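Fructose 1-phosphate kinase (Staphylococcus aureus, PDB 2JG5) probably catalyses the ATP-dependent phosphorylation of fructose 1-phosphate to fructose 1,6-bisphosphate, as a member of the PfkB family of carbohydrate kinases. Local coordinates at residues Y225-K228 with E229-I232; F269-A272 with V273-T277. All coordinates share one frame; numbering follows the deposited sequence.

How the contacts relate
Contact 1 (225-232) is the turn end of the beta hairpin built from strands 223-226 and 230-235, the middle pair of a four-stranded antiparallel sheet; contact 2 (269-277) lies within helix 265-280, later in the chain. Their centres are about 16 Å apart, contact 1 about 21 Å and contact 2 about 13 Å from the centre of the chain. The two meet through F269, whose CZ comes 3.3 Å from Y225 N and whose CE2 comes 3.6 Å from I232 O. Helix 265-280 thus packs on the hairpin face that carries Y225 and I232. Together they tie the small antiparallel sheet to the helical layer inside one PfkB (ribokinase-clan) domain.

Contact 1 of 2, residues Y225-K228 with E229-I232; sequences YIDK and EISI
Y225 and I232 face each other as an antiparallel hydrogen-bonded pair: Y225 N donates to I232 O at 2.9 Å, and I232 N to Y225 O at 2.8 Å. The apolar side of the hairpin is packed on this pair. With CG of Y225 trans to N (chi1 169°), the ring leans along its own strand toward the turn and turns its CD2/CE2 side to the partner strand; I232 CD1 meets its CD2 obliquely at 3.7 Å, while I230 CG2 sits at the ring edge, 4.2 Å from CE2. Nearer the turn, D227 N binds I230 O at 2.7 Å. The ring hydroxyl donates a weak bond to D227 OD1. Looser and open to solvent is the turn, where K228 and E229 are exposed. The side chains of D227 and E229 lie side by side, their carboxylate planes turned 40° apart, with D227 OD2 3.7 Å from E229 OE2, a like-charge approach that may raise the proton affinity of one. On the reverse face I226 and S231 form the non-hydrogen-bonded pair, and S231 OG bonds D304. Helix 196-208 touches that face, helix 265-280 packs against Y225, I230 and I232, and strands 214-217 and 299-303 flank the hairpin.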
loop_
_atom_site.group_PDB
_atom_site.type_symbol
_atom_site.label_atom_id
_atom_site.label_comp_id
_atom_site.label_asym_id
_atom_site.label_seq_id
_atom_site.Cartn_x
_atom_site.Cartn_y
_atom_site.Cartn_z
ATOM N N TYR A 225 -37.953 9.650 -5.680
ATOM C CA TYR A 225 -38.229 9.271 -4.310
ATOM C C TYR A 225 -39.643 8.706 -4.278
ATOM O O TYR A 225 -40.554 9.300 -4.859
ATOM C CB TYR A 225 -38.107 10.488 -3.387
ATOM C CG TYR A 225 -38.623 10.233 -1.989
ATOM C CD1 TYR A 225 -37.764 9.808 -0.971
ATOM C CD2 TYR A 225 -39.975 10.391 -1.692
ATOM C CE1 TYR A 225 -38.242 9.569 0.306
ATOM C CE2 TYR A 225 -40.465 10.146 -0.425
ATOM C CZ TYR A 225 -39.596 9.742 0.568
ATOM O OH TYR A 225 -40.097 9.508 1.822
ATOM N N ILE A 226 -39.820 7.561 -3.618
ATOM C CA ILE A 226 -41.151 6.961 -3.467
ATOM C C ILE A 226 -41.499 6.683 -1.996
ATOM O O ILE A 226 -40.729 6.041 -1.277
ATOM C CB ILE A 226 -41.337 5.642 -4.292
ATOM C CG1 ILE A 226 -40.930 5.816 -5.755
ATOM C CG2 ILE A 226 -42.781 5.151 -4.206
ATOM C CD1 ILE A 226 -39.474 5.484 -6.045
ATOM N N ASP A 227 -42.683 7.156 -1.601
ATOM C CA ASP A 227 -43.257 7.047 -0.256
ATOM C C ASP A 227 -44.530 6.230 -0.346
ATOM O O ASP A 227 -44.972 5.896 -1.448
ATOM C CB ASP A 227 -43.703 8.449 0.163
ATOM C CG ASP A 227 -43.248 8.828 1.523
ATOM O OD1 ASP A 227 -42.443 8.075 2.113
ATOM O OD2 ASP A 227 -43.684 9.899 1.983
ATOM N N LYS A 228 -45.163 5.964 0.798
ATOM C CA LYS A 228 -46.533 5.423 0.815
ATOM C C LYS A 228 -47.528 6.505 0.379
ATOM O O LYS A 228 -48.586 6.205 -0.180
ATOM C CB LYS A 228 -46.908 4.891 2.209
ATOM C CG LYS A 228 -48.180 4.024 2.268
ATOM C CD LYS A 228 -48.664 3.827 3.725
ATOM C CE LYS A 228 -50.156 3.442 3.818
ATOM N NZ LYS A 228 -50.425 1.969 3.930
ATOM N N GLU A 229 -47.171 7.764 0.621
ATOM C CA GLU A 229 -48.092 8.877 0.409
ATOM C C GLU A 229 -47.736 9.814 -0.761
ATOM O O GLU A 229 -48.590 10.574 -1.215
ATOM C CB GLU A 229 -48.300 9.662 1.722
ATOM C CG GLU A 229 -47.017 10.184 2.386
ATOM C CD GLU A 229 -47.203 10.620 3.851
ATOM O OE1 GLU A 229 -48.324 11.045 4.236
ATOM O OE2 GLU A 229 -46.206 10.537 4.616
ATOM N N ILE A 230 -46.500 9.744 -1.255
ATOM C CA ILE A 230 -46.028 10.628 -2.326
ATOM C C ILE A 230 -44.887 10.005 -3.154
ATOM O O ILE A 230 -44.161 9.145 -2.676
ATOM C CB ILE A 230 -45.573 12.008 -1.744
ATOM C CG1 ILE A 230 -45.600 13.104 -2.814
ATOM C CG2 ILE A 230 -44.195 11.900 -1.073
ATOM C CD1 ILE A 230 -45.420 14.522 -2.280
ATOM N N SER A 231 -44.746 10.437 -4.404
ATOM C CA SER A 231 -43.514 10.202 -5.151
ATOM C C SER A 231 -42.980 11.504 -5.734
ATOM O O SER A 231 -43.745 12.360 -6.150
ATOM C CB SER A 231 -43.694 9.134 -6.231
ATOM O OG SER A 231 -44.686 9.512 -7.154
ATOM N N ILE A 232 -41.665 11.661 -5.746
ATOM C CA ILE A 232 -41.058 12.922 -6.169
ATOM C C ILE A 232 -40.046 12.699 -7.289
ATOM O O ILE A 232 -39.296 11.705 -7.297
ATOM C CB ILE A 232 -40.392 13.675 -4.975
ATOM C CG1 ILE A 232 -41.421 13.946 -3.872
ATOM C CG2 ILE A 232 -39.761 15.013 -5.434
ATOM C CD1 ILE A 232 -40.859 13.874 -2.480
#

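Contact 2 of 2, residues F269-A272 with V273-T277; sequences FQQA and VACGT
Successive turns of one buried alpha-helix, 265-280, meet here, F269-A272 leading straight into V273-T277, with the antiparallel sheet and helices 247-260 and 288-295 packed around them. Four backbone bonds join the turns in i to i+4 steps: V273 N to F269 O, A274 N to Q270 O and C275 N to Q271 O are each 2.9 Å long, and G276 N to A272 O stretches to 3.2 Å. Beside them F269 and V273 pack one turn apart. The phenyl ring of F269 swings out trans to N (chi1 -178°), and V273 CG2 rests over one of its faces, offset toward the rim, 4.0 Å from CE1. Both side chains also touch A234 of strand 230-235, so this flank belongs to a helix-on-sheet layer of the PfkB kinase fold, while A272 and C275 turn to helix 247-260. V273 O has two donors, T277 N and T277 OG1, arriving from opposite faces of its plane; the hydroxyl bond, 2.7 Å, comes from above that plane. Chi1 of T277, -55°, folds OG1 back along the helix to reach this carbonyl one turn earlier, which fixes the hydroxyl's rotation within the buried core. Two glutamines send their amides outward from the helix: Q270 NE2 to V298 O, and Q271 OE1 to K295 NZ.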
loop_
_atom_site.group_PDB
_atom_site.type_symbol
_atom_site.label_atom_id
_atom_site.label_comp_id
_atom_site.label_asym_id
_atom_site.label_seq_id
_atom_site.Cartn_x
_atom_site.Cartn_y
_atom_site.Cartn_z
ATOM N N PHE A 269 -34.397 15.481 -0.415
ATOM C CA PHE A 269 -34.231 14.730 -1.663
ATOM C C PHE A 269 -33.485 15.570 -2.697
ATOM O O PHE A 269 -32.534 15.085 -3.321
ATOM C CB PHE A 269 -35.593 14.258 -2.186
ATOM C CG PHE A 269 -35.523 13.423 -3.450
ATOM C CD1 PHE A 269 -34.685 12.305 -3.535
ATOM C CD2 PHE A 269 -36.335 13.732 -4.540
ATOM C CE1 PHE A 269 -34.639 11.529 -4.701
ATOM C CE2 PHE A 269 -36.306 12.952 -5.701
ATOM C CZ PHE A 269 -35.453 11.858 -5.783
ATOM N N GLN A 270 -33.909 16.825 -2.860
ATOM C CA GLN A 270 -33.180 17.807 -3.670
ATOM C C GLN A 270 -31.692 17.890 -3.292
ATOM O O GLN A 270 -30.823 17.856 -4.173
ATOM C CB GLN A 270 -33.817 19.190 -3.522
ATOM C CG GLN A 270 -33.378 20.177 -4.575
ATOM C CD GLN A 270 -33.740 21.604 -4.227
ATOM O OE1 GLN A 270 -33.705 22.005 -3.058
ATOM N NE2 GLN A 270 -34.073 22.382 -5.236
ATOM N N GLN A 271 -31.414 18.009 -1.991
ATOM C CA GLN A 271 -30.045 17.998 -1.466
ATOM C C GLN A 271 -29.322 16.700 -1.850
ATOM O O GLN A 271 -28.164 16.726 -2.259
ATOM C CB GLN A 271 -30.058 18.177 0.060
ATOM C CG GLN A 271 -28.708 18.017 0.743
ATOM C CD GLN A 271 -28.568 18.912 1.945
ATOM O OE1 GLN A 271 -28.250 20.093 1.815
ATOM N NE2 GLN A 271 -28.801 18.357 3.136
ATOM N N ALA A 272 -30.037 15.581 -1.738
ATOM C CA ALA A 272 -29.537 14.260 -2.081
ATOM C C ALA A 272 -29.056 14.184 -3.532
ATOM O O ALA A 272 -27.930 13.744 -3.793
ATOM C CB ALA A 272 -30.600 13.218 -1.803
ATOM N N VAL A 273 -29.900 14.641 -4.462
ATOM C CA VAL A 273 -29.578 14.640 -5.896
ATOM C C VAL A 273 -28.462 15.636 -6.252
ATOM O O VAL A 273 -27.584 15.335 -7.074
ATOM C CB VAL A 273 -30.854 14.812 -6.782
ATOM C CG1 VAL A 273 -30.491 14.958 -8.234
ATOM C CG2 VAL A 273 -31.787 13.607 -6.611
ATOM N N ALA A 274 -28.489 16.809 -5.623
ATOM C CA ALA A 274 -27.408 17.794 -5.781
ATOM C C ALA A 274 -26.061 17.192 -5.402
ATOM O O ALA A 274 -25.088 17.351 -6.134
ATOM C CB ALA A 274 -27.673 19.042 -4.942
ATOM N N CYS A 275 -26.015 16.502 -4.261
ATOM C CA CYS A 275 -24.793 15.841 -3.796
ATOM C C CYS A 275 -24.207 14.831 -4.779
ATOM O O CYS A 275 -23.011 14.881 -5.090
ATOM C CB CYS A 275 -25.035 15.167 -2.450
ATOM S SG CYS A 275 -25.329 16.335 -1.152
ATOM N N GLY A 276 -25.056 13.922 -5.260
ATOM C CA GLY A 276 -24.656 12.900 -6.215
ATOM C C GLY A 276 -24.238 13.478 -7.552
ATOM O O GLY A 276 -23.348 12.946 -8.216
ATOM N N THR A 277 -24.888 14.569 -7.942
ATOM C CA THR A 277 -24.545 15.270 -9.166
ATOM C C THR A 277 -23.206 15.973 -9.013
ATOM O O THR A 277 -22.307 15.774 -9.829
ATOM C CB THR A 277 -25.629 16.277 -9.562
ATOM O OG1 THR A 277 -26.886 15.597 -9.638
ATOM C CG2 THR A 277 -25.314 16.913 -10.927
#